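Local coordinates for protein transcriptional regulator (Saccharomonospora viridis, PDB 4KWA) that is the C-terminal, TetR-like part of a probable transcriptional repressor, with a predicted helix-turn-helix for DNA binding and a pocket that holds choline, at residues D97-W102 with L158-G163; T12-I17 with E54-N59; H72-A77 with L81-E86; M132-G137 with D149-R154. One frame throughout, in Å; residues are numbered along the deposited sequence.

Interaction 1 (D97-W102 with L158-G163); sequences DEWSVW and LIDGLG. With CHT (choline ion), chain E.
Asp-160 OD1 faces the choline head, with the methyl carbons C6 and C8 each 3.6 Å from it; Trp-99 CH2 lies 3.9 Å away. The carboxylate therefore sits against the charged trimethylammonium head, which would probably be stabilised by its negative charge. Trp-99 reaches from segment 97-102 to segment 158-163 and presents the outer rim of the six-membered ring; the axes of the two short segments run at 100° to each other. CH2 stands 3.4 Å from Ile-159 O, a carbonyl that also accepts the helix bond from Gly-163 N, while CZ3 lies 3.6 Å from Gly-163 CA. Gly-163 has no side chain, and the side of its CA where one would stand is turned to the indole, which therefore comes down onto the helix backbone. Ile-159 CG2 touches the edge of the indole in its plane, 3.9 Å from CH2. One face of the same ring takes choline C7, which lies above the rim and 3.7 Å from CE2. The bond from Trp-99 NE1 to the carbonyl of Gln-88 helps to set the turn of the indole. A second indole, that of Trp-102, lies beside the ligand with choline C5 over one face. Aromatic faces and a carboxylate gathered round a quaternary ammonium are characteristic of choline-binding pockets, here within the helical ligand-binding domain of a TetR-family regulator.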
loop_
_atom_site.group_PDB
_atom_site.type_symbol
_atom_site.label_atom_id
_atom_site.label_comp_id
_atom_site.label_asym_id
_atom_site.label_seq_id
_atom_site.Cartn_x
_atom_site.Cartn_y
_atom_site.Cartn_z
ATOM N N ASP A 97 10.847 -3.844 -8.806
ATOM C CA ASP A 97 10.086 -5.109 -8.920
ATOM C C ASP A 97 9.634 -5.620 -7.581
ATOM O O ASP A 97 8.514 -6.153 -7.428
ATOM C CB ASP A 97 10.938 -6.159 -9.623
ATOM C CG ASP A 97 11.086 -5.911 -11.121
ATOM O OD1 ASP A 97 10.392 -5.088 -11.686
ATOM O OD2 ASP A 97 11.980 -6.518 -11.716
ATOM N N GLU A 98 10.516 -5.561 -6.576
ATOM C CA GLU A 98 10.113 -5.995 -5.261
ATOM C C GLU A 98 8.912 -5.212 -4.790
ATOM O O GLU A 98 7.931 -5.803 -4.330
ATOM C CB GLU A 98 11.294 -5.931 -4.292
ATOM C CG GLU A 98 12.371 -6.955 -4.626
ATOM C CD GLU A 98 13.547 -6.898 -3.654
ATOM O OE1 GLU A 98 13.580 -6.001 -2.813
ATOM O OE2 GLU A 98 14.414 -7.765 -3.681
ATOM N N TRP A 99 8.931 -3.872 -4.994
ATOM C CA TRP A 99 7.782 -3.105 -4.642
ATOM C C TRP A 99 6.550 -3.591 -5.346
ATOM O O TRP A 99 5.496 -3.679 -4.734
ATOM C CB TRP A 99 8.016 -1.601 -4.900
ATOM C CG TRP A 99 8.706 -0.878 -3.762
ATOM C CD1 TRP A 99 10.011 -0.835 -3.500
ATOM C CD2 TRP A 99 8.052 -0.213 -2.655
ATOM N NE1 TRP A 99 10.260 -0.139 -2.319
ATOM C CE2 TRP A 99 9.065 0.263 -1.785
ATOM C CE3 TRP A 99 6.730 0.020 -2.311
ATOM C CZ2 TRP A 99 8.786 1.012 -0.597
ATOM C CZ3 TRP A 99 6.445 0.788 -1.130
ATOM C CH2 TRP A 99 7.481 1.279 -0.291
ATOM N N SER A 100 6.683 -3.851 -6.643
ATOM C CA SER A 100 5.562 -4.327 -7.455
ATOM C C SER A 100 4.932 -5.569 -6.847
ATOM O O SER A 100 3.714 -5.724 -6.865
ATOM C CB SER A 100 5.986 -4.623 -8.905
ATOM O OG SER A 100 6.419 -3.466 -9.615
ATOM N N VAL A 101 5.766 -6.475 -6.344
ATOM C CA VAL A 101 5.306 -7.683 -5.746
ATOM C C VAL A 101 4.697 -7.427 -4.359
ATOM O O VAL A 101 3.643 -8.027 -4.050
ATOM C CB VAL A 101 6.428 -8.689 -5.637
ATOM C CG1 VAL A 101 5.954 -9.899 -4.826
ATOM C CG2 VAL A 101 6.857 -9.056 -7.053
ATOM N N TRP A 102 5.359 -6.601 -3.536
ATOM C CA TRP A 102 4.803 -6.285 -2.199
ATOM C C TRP A 102 3.430 -5.667 -2.262
ATOM O O TRP A 102 2.563 -6.095 -1.457
ATOM C CB TRP A 102 5.738 -5.578 -1.206
ATOM C CG TRP A 102 6.967 -6.404 -0.891
ATOM C CD1 TRP A 102 8.240 -6.092 -1.241
ATOM C CD2 TRP A 102 7.026 -7.689 -0.216
ATOM N NE1 TRP A 102 9.110 -7.085 -0.814
ATOM C CE2 TRP A 102 8.382 -8.090 -0.220
ATOM C CE3 TRP A 102 6.048 -8.582 0.323
ATOM C CZ2 TRP A 102 8.813 -9.273 0.378
ATOM C CZ3 TRP A 102 6.473 -9.761 0.936
ATOM C CH2 TRP A 102 7.854 -10.108 0.938
ATOM N N LEU A 158 5.182 5.555 6.656
ATOM C CA LEU A 158 5.507 6.669 5.768
ATOM C C LEU A 158 6.163 6.111 4.498
ATOM O O LEU A 158 5.835 6.447 3.374
ATOM C CB LEU A 158 6.386 7.658 6.492
ATOM C CG LEU A 158 6.829 8.891 5.692
ATOM C CD1 LEU A 158 5.644 9.673 5.137
ATOM C CD2 LEU A 158 7.681 9.824 6.518
ATOM N N ILE A 159 7.087 5.204 4.720
ATOM C CA ILE A 159 7.764 4.598 3.612
ATOM C C ILE A 159 6.826 3.923 2.670
ATOM O O ILE A 159 6.935 4.098 1.446
ATOM C CB ILE A 159 8.857 3.623 4.075
ATOM C CG1 ILE A 159 10.030 4.387 4.702
ATOM C CG2 ILE A 159 9.218 2.677 2.908
ATOM C CD1 ILE A 159 10.992 3.534 5.479
ATOM N N ASP A 160 5.969 3.045 3.180
ATOM C CA ASP A 160 4.971 2.326 2.312
ATOM C C ASP A 160 4.021 3.290 1.533
ATOM O O ASP A 160 3.784 3.149 0.352
ATOM C CB ASP A 160 4.169 1.367 3.171
ATOM C CG ASP A 160 4.944 0.168 3.580
ATOM O OD1 ASP A 160 5.957 -0.127 2.967
ATOM O OD2 ASP A 160 4.510 -0.493 4.459
ATOM N N GLY A 161 3.535 4.316 2.203
ATOM C CA GLY A 161 2.723 5.309 1.591
ATOM C C GLY A 161 3.370 6.098 0.454
ATOM O O GLY A 161 2.753 6.399 -0.576
ATOM N N LEU A 162 4.590 6.492 0.675
ATOM C CA LEU A 162 5.368 7.205 -0.321
ATOM C C LEU A 162 5.628 6.290 -1.444
ATOM O O LEU A 162 5.499 6.733 -2.621
ATOM C CB LEU A 162 6.678 7.763 0.306
ATOM C CG LEU A 162 6.448 8.910 1.330
ATOM C CD1 LEU A 162 7.801 9.099 1.995
ATOM C CD2 LEU A 162 6.020 10.173 0.573
ATOM N N GLY A 163 5.867 5.002 -1.195
ATOM C CA GLY A 163 6.151 4.118 -2.329
ATOM C C GLY A 163 5.035 3.920 -3.282
ATOM O O GLY A 163 5.199 3.857 -4.485
HETATM C C4 CHT E . 8.468 -4.382 3.423
HETATM C C5 CHT E . 9.350 -3.940 2.254
HETATM C C6 CHT E . 7.525 -2.718 1.107
HETATM C C7 CHT E . 9.749 -2.699 0.249
HETATM C C8 CHT E . 9.171 -1.518 2.345
HETATM O O6 CHT E . 8.772 -5.766 3.657
HETATM N N1 CHT E . 8.942 -2.717 1.506
#

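Interaction 2 (T12-I17 with E54-N59); sequences TAWRLI and EALRRN. With EDO (1,2-ethanediol), chain D.
Trp-14 carries this contact between helix 2-20, the first helix of the TetR-type DNA-binding domain, and helix 48-71, which leads from that domain into the ligand-binding one. Its CG is anti to the backbone N (chi1 -177°), which sends the indole over to segment 54-59. There the ring is bordered on several sides. Asn-59 lies over one face, its amide stacked nearly parallel to the indole at 13°, with CG 3.2 Å from Trp-14 CZ2. Asn-59 CB adds a CH-pi contact, 3.6 Å from the centroid of the six-membered ring. Leu-56 CD2 presses on the edge, 3.4 Å from Trp-14 CZ3, and Ala-55 CB reaches the edge at CE3. Asn-59 ND2 is held by Glu-98, which helps to fix the amide over the ring, whereas the buried Asn-59 OD1 has no hydrogen-bonding partner in the model. Helix 94-109 packs beside the ring through Val-101. Next along the chain, Arg-15 lies off the contact with segment 54-59 and donates from NE to O1 of an ethanediol, probably a crystallisation additive, at 3.0 Å and 159°. Leu-16 meets the same molecule, its CD2 3.5 Å from ethanediol C2.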
loop_
_atom_site.group_PDB
_atom_site.type_symbol
_atom_site.label_atom_id
_atom_site.label_comp_id
_atom_site.label_asym_id
_atom_site.label_seq_id
_atom_site.Cartn_x
_atom_site.Cartn_y
_atom_site.Cartn_z
ATOM N N THR A 12 12.528 -16.479 -12.340
ATOM C CA THR A 12 11.708 -16.142 -13.508
ATOM C C THR A 12 10.289 -15.737 -13.055
ATOM O O THR A 12 9.780 -14.649 -13.467
ATOM C CB THR A 12 11.732 -17.288 -14.564
ATOM O OG1 THR A 12 13.063 -17.498 -15.032
ATOM C CG2 THR A 12 10.871 -16.979 -15.706
ATOM N N ALA A 13 9.642 -16.589 -12.225
ATOM C CA ALA A 13 8.295 -16.248 -11.689
ATOM C C ALA A 13 8.228 -14.922 -10.980
ATOM O O ALA A 13 7.281 -14.158 -11.214
ATOM C CB ALA A 13 7.731 -17.362 -10.816
ATOM N N TRP A 14 9.246 -14.577 -10.158
ATOM C CA TRP A 14 9.279 -13.291 -9.449
ATOM C C TRP A 14 9.216 -12.083 -10.347
ATOM O O TRP A 14 8.363 -11.189 -10.199
ATOM C CB TRP A 14 10.558 -13.176 -8.595
ATOM C CG TRP A 14 10.629 -11.893 -7.763
ATOM C CD1 TRP A 14 11.319 -10.701 -8.042
ATOM C CD2 TRP A 14 9.996 -11.698 -6.489
ATOM N NE1 TRP A 14 11.089 -9.799 -7.011
ATOM C CE2 TRP A 14 10.314 -10.400 -6.045
ATOM C CE3 TRP A 14 9.181 -12.498 -5.703
ATOM C CZ2 TRP A 14 9.842 -9.879 -4.815
ATOM C CZ3 TRP A 14 8.714 -11.993 -4.459
ATOM C CH2 TRP A 14 9.068 -10.677 -4.032
ATOM N N ARG A 15 10.043 -12.143 -11.391
ATOM C CA ARG A 15 10.121 -11.096 -12.391
ATOM C C ARG A 15 8.826 -10.935 -13.220
ATOM O O ARG A 15 8.318 -9.808 -13.378
ATOM C CB ARG A 15 11.370 -11.324 -13.247
ATOM C CG ARG A 15 11.622 -10.226 -14.284
ATOM C CD ARG A 15 12.842 -10.441 -15.107
ATOM N NE ARG A 15 13.006 -11.758 -15.702
ATOM C CZ ARG A 15 13.777 -12.667 -15.137
ATOM N NH1 ARG A 15 14.354 -12.368 -13.982
ATOM N NH2 ARG A 15 13.908 -13.844 -15.643
ATOM N N LEU A 16 8.244 -12.072 -13.611
ATOM C CA LEU A 16 6.994 -12.063 -14.335
ATOM C C LEU A 16 5.828 -11.542 -13.475
ATOM O O LEU A 16 5.013 -10.727 -13.934
ATOM C CB LEU A 16 6.728 -13.444 -14.917
ATOM C CG LEU A 16 7.661 -14.021 -15.987
ATOM C CD1 LEU A 16 7.205 -15.415 -16.459
ATOM C CD2 LEU A 16 7.667 -13.003 -17.135
ATOM N N ILE A 17 5.812 -11.961 -12.239
ATOM C CA ILE A 17 4.771 -11.550 -11.290
ATOM C C ILE A 17 4.904 -10.010 -11.059
ATOM O O ILE A 17 3.937 -9.293 -11.044
ATOM C CB ILE A 17 4.924 -12.341 -9.975
ATOM C CG1 ILE A 17 4.459 -13.788 -10.175
ATOM C CG2 ILE A 17 4.092 -11.681 -8.847
ATOM C CD1 ILE A 17 4.860 -14.767 -9.102
ATOM N N GLU A 54 6.777 -19.413 -2.442
ATOM C CA GLU A 54 8.215 -19.775 -2.404
ATOM C C GLU A 54 9.109 -18.714 -3.024
ATOM O O GLU A 54 10.303 -18.489 -2.610
ATOM C CB GLU A 54 8.410 -21.150 -3.049
ATOM C CG GLU A 54 7.704 -22.299 -2.301
ATOM C CD GLU A 54 8.158 -22.443 -0.830
ATOM O OE1 GLU A 54 9.322 -22.054 -0.543
ATOM O OE2 GLU A 54 7.379 -22.958 0.033
ATOM N N ALA A 55 8.513 -17.974 -3.971
ATOM C CA ALA A 55 9.239 -16.847 -4.601
ATOM C C ALA A 55 9.386 -15.713 -3.578
ATOM O O ALA A 55 10.470 -15.079 -3.469
ATOM C CB ALA A 55 8.459 -16.302 -5.848
ATOM N N LEU A 56 8.382 -15.548 -2.758
ATOM C CA LEU A 56 8.423 -14.470 -1.739
ATOM C C LEU A 56 9.487 -14.883 -0.692
ATOM O O LEU A 56 10.278 -14.059 -0.232
ATOM C CB LEU A 56 7.107 -14.348 -1.023
ATOM C CG LEU A 56 5.970 -13.815 -1.863
ATOM C CD1 LEU A 56 4.651 -13.984 -1.147
ATOM C CD2 LEU A 56 6.200 -12.357 -2.137
ATOM N N ARG A 57 9.472 -16.133 -0.292
ATOM C CA ARG A 57 10.426 -16.565 0.710
ATOM C C ARG A 57 11.851 -16.355 0.228
ATOM O O ARG A 57 12.716 -15.834 0.963
ATOM C CB ARG A 57 10.212 -18.027 1.046
ATOM C CG ARG A 57 10.855 -18.491 2.359
ATOM C CD ARG A 57 10.737 -19.992 2.559
ATOM N NE ARG A 57 9.419 -20.547 2.194
ATOM C CZ ARG A 57 8.319 -20.459 2.922
ATOM N NH1 ARG A 57 7.204 -21.067 2.519
ATOM N NH2 ARG A 57 8.359 -19.844 4.092
ATOM N N ARG A 58 12.094 -16.713 -1.037
ATOM C CA ARG A 58 13.434 -16.536 -1.604
ATOM C C ARG A 58 13.812 -15.057 -1.676
ATOM O O ARG A 58 14.950 -14.641 -1.377
ATOM C CB ARG A 58 13.556 -17.191 -3.018
ATOM C CG ARG A 58 14.983 -17.094 -3.577
ATOM C CD ARG A 58 15.034 -17.691 -5.012
ATOM N NE ARG A 58 16.213 -17.207 -5.737
ATOM C CZ ARG A 58 16.258 -16.133 -6.522
ATOM N NH1 ARG A 58 15.170 -15.370 -6.742
ATOM N NH2 ARG A 58 17.420 -15.817 -7.105
ATOM N N ASN A 59 12.863 -14.213 -2.024
ATOM C CA ASN A 59 13.197 -12.828 -2.128
ATOM C C ASN A 59 13.420 -12.181 -0.792
ATOM O O ASN A 59 14.242 -11.268 -0.683
ATOM C CB ASN A 59 12.111 -12.099 -2.914
ATOM C CG ASN A 59 12.337 -10.638 -2.922
ATOM O OD1 ASN A 59 11.898 -9.947 -1.965
ATOM N ND2 ASN A 59 13.197 -10.190 -3.816
HETATM C C1 EDO D . 10.775 -10.321 -18.181
HETATM O O1 EDO D . 11.305 -11.758 -18.132
HETATM C C2 EDO D . 9.466 -10.045 -17.428
HETATM O O2 EDO D . 8.247 -9.544 -18.099
#

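Interaction 3 (H72-A77 with L81-E86); sequences HTIADA and LVRLVE
The guanidinium of Arg-83 has Ile-74 CD1 over one face, 3.3 Å above the plane and displaced toward the rim, with the methyl 3.4 Å from Arg-83 NE and 3.5 Å from CZ. A second contact of this pair lies nearer the helix, where Ile-74 CG1 is 3.6 Å from Arg-83 CD, and the two side chains cross at about a right angle. An extended chain from CG to NE carries the guanidinium out to the loop, while Ile-74 CG1 lies beside its own backbone N (chi1 -46°) and the bend at chi2 brings CD1 over the flat group. Arg-83 NH2 forms a salt bridge with Glu-70, near the end of helix 48-71, which helps to fix the plane that Ile-74 covers. Segment 72-77 runs through the loop between helices 48-71 and 77-86 into the helical Ala-77, with Asp-76 as N-cap: its OD2 accepts from the backbone N of Arg-78 and, weakly, from that of Glu-79. The helix then takes up its regular bonding, with Leu-81 N donating to Ala-77 O at 2.9 Å. Leu-81 CB also lies 3.5 Å from Ala-77 O, but the rest of that side chain leads away from the loop to Thr-133 and Ile-190.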
loop_
_atom_site.group_PDB
_atom_site.type_symbol
_atom_site.label_atom_id
_atom_site.label_comp_id
_atom_site.label_asym_id
_atom_site.label_seq_id
_atom_site.Cartn_x
_atom_site.Cartn_y
_atom_site.Cartn_z
ATOM N N HIS A 72 27.074 -3.592 7.033
ATOM C CA HIS A 72 28.041 -4.152 8.058
ATOM C C HIS A 72 29.243 -3.280 8.378
ATOM O O HIS A 72 29.831 -3.383 9.468
ATOM C CB HIS A 72 28.468 -5.579 7.781
ATOM C CG HIS A 72 29.598 -5.709 6.825
ATOM N ND1 HIS A 72 29.471 -5.430 5.479
ATOM C CD2 HIS A 72 30.855 -6.182 7.005
ATOM C CE1 HIS A 72 30.626 -5.682 4.879
ATOM N NE2 HIS A 72 31.480 -6.139 5.782
ATOM N N THR A 73 29.618 -2.413 7.446
ATOM C CA THR A 73 30.743 -1.495 7.779
ATOM C C THR A 73 30.262 -0.120 8.359
ATOM O O THR A 73 31.063 0.846 8.446
ATOM C CB THR A 73 31.649 -1.159 6.586
ATOM O OG1 THR A 73 30.900 -0.340 5.689
ATOM C CG2 THR A 73 32.259 -2.387 5.885
ATOM N N ILE A 74 28.967 0.004 8.694
ATOM C CA ILE A 74 28.435 1.265 9.196
ATOM C C ILE A 74 28.115 1.294 10.677
ATOM O O ILE A 74 27.142 0.674 11.113
ATOM C CB ILE A 74 27.141 1.610 8.435
ATOM C CG1 ILE A 74 27.390 1.403 6.935
ATOM C CG2 ILE A 74 26.750 3.035 8.732
ATOM C CD1 ILE A 74 28.474 2.275 6.310
ATOM N N ALA A 75 28.887 2.035 11.462
ATOM C CA ALA A 75 28.637 2.078 12.944
ATOM C C ALA A 75 27.798 3.262 13.402
ATOM O O ALA A 75 27.139 3.181 14.460
ATOM C CB ALA A 75 29.961 2.043 13.735
ATOM N N ASP A 76 27.818 4.367 12.654
ATOM C CA ASP A 76 27.070 5.573 13.047
ATOM C C ASP A 76 25.567 5.314 12.791
ATOM O O ASP A 76 25.169 4.961 11.681
ATOM C CB ASP A 76 27.549 6.807 12.295
ATOM C CG ASP A 76 26.874 8.073 12.809
ATOM O OD1 ASP A 76 27.464 8.727 13.680
ATOM O OD2 ASP A 76 25.723 8.339 12.456
ATOM N N ALA A 77 24.695 5.465 13.782
ATOM C CA ALA A 77 23.316 5.126 13.541
ATOM C C ALA A 77 22.601 6.079 12.542
ATOM O O ALA A 77 21.714 5.657 11.865
ATOM C CB ALA A 77 22.543 5.017 14.879
ATOM N N LEU A 81 20.602 4.385 9.513
ATOM C CA LEU A 81 19.166 4.698 9.229
ATOM C C LEU A 81 19.026 5.254 7.795
ATOM O O LEU A 81 18.156 4.817 7.027
ATOM C CB LEU A 81 18.628 5.621 10.293
ATOM C CG LEU A 81 17.125 5.742 10.280
ATOM C CD1 LEU A 81 16.445 4.407 10.549
ATOM C CD2 LEU A 81 16.646 6.818 11.263
ATOM N N VAL A 82 19.906 6.150 7.400
ATOM C CA VAL A 82 19.903 6.697 6.023
ATOM C C VAL A 82 20.091 5.593 4.984
ATOM O O VAL A 82 19.357 5.566 4.009
ATOM C CB VAL A 82 20.952 7.827 5.814
ATOM C CG1 VAL A 82 21.076 8.213 4.333
ATOM C CG2 VAL A 82 20.584 9.063 6.646
ATOM N N ARG A 83 20.997 4.656 5.217
ATOM C CA ARG A 83 21.179 3.553 4.280
ATOM C C ARG A 83 19.995 2.609 4.243
ATOM O O ARG A 83 19.549 2.213 3.218
ATOM C CB ARG A 83 22.395 2.753 4.630
ATOM C CG ARG A 83 23.635 3.278 4.013
ATOM C CD ARG A 83 24.833 2.762 4.751
ATOM N NE ARG A 83 25.977 3.567 4.425
ATOM C CZ ARG A 83 26.765 3.349 3.401
ATOM N NH1 ARG A 83 27.761 4.166 3.205
ATOM N NH2 ARG A 83 26.565 2.318 2.603
ATOM N N LEU A 84 19.513 2.262 5.403
ATOM C CA LEU A 84 18.328 1.436 5.541
ATOM C C LEU A 84 17.164 1.966 4.757
ATOM O O LEU A 84 16.469 1.188 4.162
ATOM C CB LEU A 84 17.878 1.273 6.996
ATOM C CG LEU A 84 18.593 0.213 7.774
ATOM C CD1 LEU A 84 18.242 0.309 9.264
ATOM C CD2 LEU A 84 18.257 -1.184 7.179
ATOM N N VAL A 85 16.929 3.265 4.826
ATOM C CA VAL A 85 15.824 3.910 4.139
ATOM C C VAL A 85 16.106 3.918 2.662
ATOM O O VAL A 85 15.207 3.573 1.874
ATOM C CB VAL A 85 15.533 5.299 4.773
ATOM C CG1 VAL A 85 14.581 6.087 3.915
ATOM C CG2 VAL A 85 14.980 5.134 6.198
ATOM N N GLU A 86 17.377 4.135 2.268
ATOM C CA GLU A 86 17.777 4.106 0.871
ATOM C C GLU A 86 17.449 2.722 0.186
ATOM O O GLU A 86 17.065 2.632 -1.008
ATOM C CB GLU A 86 19.282 4.450 0.733
ATOM C CG GLU A 86 19.800 4.364 -0.707
ATOM C CD GLU A 86 19.334 5.531 -1.584
ATOM O OE1 GLU A 86 19.009 6.631 -1.051
ATOM O OE2 GLU A 86 19.338 5.384 -2.840
#

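Interaction 4 (M132-G137 with D149-R154); sequences MTIRTG and DELATR
The short axes of segments 132-137 and 149-154 approach to 9.7 Å at 128°, partway to antiparallel, with Ile-134 and Ala-152 the nearest pair of CA atoms. Between them Ile-134 points its side chain at the second helix, and CD1 packs on Leu-151, 3.5 Å from CG, a tight pair, and as far from CD2. Leu-151 CG is anti to its backbone N, which brings the branch across the end of Ile-134, and CD2 also meets Ile-134 CG2 at 4.0 Å. At the outer margin, Arg-135 and Asp-149 form a salt bridge, with NH2 3.2 Å from OD2. As a hydrogen bond it is weak, bent to 121°; OD2 stands at the edge of the guanidinium, whose plane is turned 65° from that of the carboxylate. The other oxygen, Asp-149 OD1, accepts from a water at 3.0 Å and is also hydrogen-bonded to Tyr-127 OH, so the acid has partners on both oxygens. The pair thus joins the later part of helix 113-139 to the start of helix 148-168. Helix 175-190 adds Phe-185 and Ile-190 against Leu-151, and Thr-153, Arg-154 and Glu-150 of helix 148-168 face the second subunit, bonding to its Lys-170 and His-181.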
loop_
_atom_site.group_PDB
_atom_site.type_symbol
_atom_site.label_atom_id
_atom_site.label_comp_id
_atom_site.label_asym_id
_atom_site.label_seq_id
_atom_site.Cartn_x
_atom_site.Cartn_y
_atom_site.Cartn_z
HETATM N N MSE A 132 15.568 -0.911 16.503
HETATM C CA MSE A 132 16.863 -1.108 17.078
HETATM C C MSE A 132 17.768 -0.019 16.635
HETATM O O MSE A 132 18.608 0.421 17.429
HETATM C CB MSE A 132 17.414 -2.483 16.737
HETATM C CG MSE A 132 18.810 -2.652 17.282
HETATM SE SE MSE A 132 19.500 -4.329 16.477
HETATM C CE MSE A 132 19.865 -3.969 14.544
ATOM N N THR A 133 17.667 0.409 15.373
ATOM C CA THR A 133 18.546 1.503 14.897
ATOM C C THR A 133 18.289 2.838 15.641
ATOM O O THR A 133 19.205 3.593 16.004
ATOM C CB THR A 133 18.355 1.635 13.416
ATOM O OG1 THR A 133 18.600 0.301 12.878
ATOM C CG2 THR A 133 19.353 2.687 12.761
ATOM N N ILE A 134 17.011 3.123 15.835
ATOM C CA ILE A 134 16.603 4.277 16.603
ATOM C C ILE A 134 17.197 4.252 17.991
ATOM O O ILE A 134 17.797 5.272 18.377
ATOM C CB ILE A 134 15.063 4.442 16.577
ATOM C CG1 ILE A 134 14.668 4.795 15.138
ATOM C CG2 ILE A 134 14.619 5.519 17.530
ATOM C CD1 ILE A 134 13.195 4.551 14.846
ATOM N N ARG A 135 17.063 3.136 18.735
ATOM C CA ARG A 135 17.620 3.066 20.085
ATOM C C ARG A 135 19.155 3.167 20.077
ATOM O O ARG A 135 19.779 3.703 20.977
ATOM C CB ARG A 135 17.149 1.753 20.775
ATOM C CG ARG A 135 15.645 1.698 20.898
ATOM C CD ARG A 135 15.190 0.397 21.573
ATOM N NE ARG A 135 13.753 0.126 21.572
ATOM C CZ ARG A 135 13.199 -0.820 20.804
ATOM N NH1 ARG A 135 13.988 -1.652 20.031
ATOM N NH2 ARG A 135 11.921 -1.026 20.885
ATOM N N THR A 136 19.824 2.691 19.038
ATOM C CA THR A 136 21.278 2.921 19.042
ATOM C C THR A 136 21.620 4.435 18.885
ATOM O O THR A 136 22.519 4.935 19.595
ATOM C CB THR A 136 21.977 2.096 17.925
ATOM O OG1 THR A 136 21.656 0.727 18.052
ATOM C CG2 THR A 136 23.471 2.199 17.952
ATOM N N GLY A 137 20.998 5.102 17.930
ATOM C CA GLY A 137 21.244 6.552 17.695
ATOM C C GLY A 137 20.874 7.350 18.943
ATOM O O GLY A 137 21.460 8.419 19.238
ATOM N N ASP A 149 9.290 2.376 19.219
ATOM C CA ASP A 149 8.310 1.546 18.584
ATOM C C ASP A 149 7.276 2.422 17.775
ATOM O O ASP A 149 6.862 2.051 16.666
ATOM C CB ASP A 149 7.560 0.797 19.714
ATOM C CG ASP A 149 8.271 -0.452 20.207
ATOM O OD1 ASP A 149 8.116 -1.493 19.550
ATOM O OD2 ASP A 149 8.834 -0.465 21.325
ATOM N N GLU A 150 6.809 3.502 18.376
ATOM C CA GLU A 150 5.847 4.396 17.693
ATOM C C GLU A 150 6.511 4.984 16.467
ATOM O O GLU A 150 5.875 5.066 15.387
ATOM C CB GLU A 150 5.350 5.533 18.611
ATOM C CG GLU A 150 4.348 5.132 19.691
ATOM C CD GLU A 150 2.915 4.804 19.192
ATOM O OE1 GLU A 150 2.039 4.733 20.086
ATOM O OE2 GLU A 150 2.614 4.636 17.965
ATOM N N LEU A 151 7.795 5.332 16.623
ATOM C CA LEU A 151 8.595 5.881 15.544
ATOM C C LEU A 151 8.841 4.846 14.460
ATOM O O LEU A 151 8.763 5.189 13.304
ATOM C CB LEU A 151 9.889 6.496 16.076
ATOM C CG LEU A 151 10.814 7.053 14.978
ATOM C CD1 LEU A 151 10.054 8.016 14.070
ATOM C CD2 LEU A 151 12.013 7.785 15.583
ATOM N N ALA A 152 9.296 3.611 14.791
ATOM C CA ALA A 152 9.372 2.570 13.780
ATOM C C ALA A 152 8.015 2.404 13.037
ATOM O O ALA A 152 7.990 2.186 11.871
ATOM C CB ALA A 152 9.745 1.252 14.416
ATOM N N THR A 153 6.903 2.411 13.751
ATOM C CA THR A 153 5.521 2.356 13.149
ATOM C C THR A 153 5.317 3.459 12.182
ATOM O O THR A 153 4.884 3.232 11.027
ATOM C CB THR A 153 4.454 2.382 14.236
ATOM O OG1 THR A 153 4.400 1.079 14.838
ATOM C CG2 THR A 153 3.075 2.617 13.654
ATOM N N ARG A 154 5.637 4.662 12.615
ATOM C CA ARG A 154 5.517 5.810 11.705
ATOM C C ARG A 154 6.418 5.764 10.524
ATOM O O ARG A 154 5.950 6.023 9.413
ATOM C CB ARG A 154 5.702 7.102 12.475
ATOM C CG ARG A 154 5.434 8.397 11.795
ATOM C CD ARG A 154 5.216 9.620 12.706
ATOM N NE ARG A 154 4.043 9.479 13.572
ATOM C CZ ARG A 154 3.651 10.279 14.550
ATOM N NH1 ARG A 154 2.504 9.966 15.229
ATOM N NH2 ARG A 154 4.351 11.362 14.835
HETATM O O HOH W 1 10.773 -2.836 19.667
#

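In the fold
From the N terminus, interaction 2 closes first, bringing helix 2-20 onto helix 48-71 across the helix-turn-helix region between them. Interaction 3 follows as a short local closure, where the loop after helix 48-71 folds against helix 77-86. Interaction 1 then spans 55 residues, joining helix 94-109 to helix 148-168, and interaction 4 falls within that span, linking helix 113-139 to the same helix 148-168. No pair crosses along the chain. In space, interactions 1 and 2 meet through Glu-98 with Asn-59 and Val-101 with Trp-14, connecting the DNA-binding part to the choline pocket. Interactions 3 and 4 touch at Ala-77 and Thr-133, on the opposite side of the chain's centre from interaction 2.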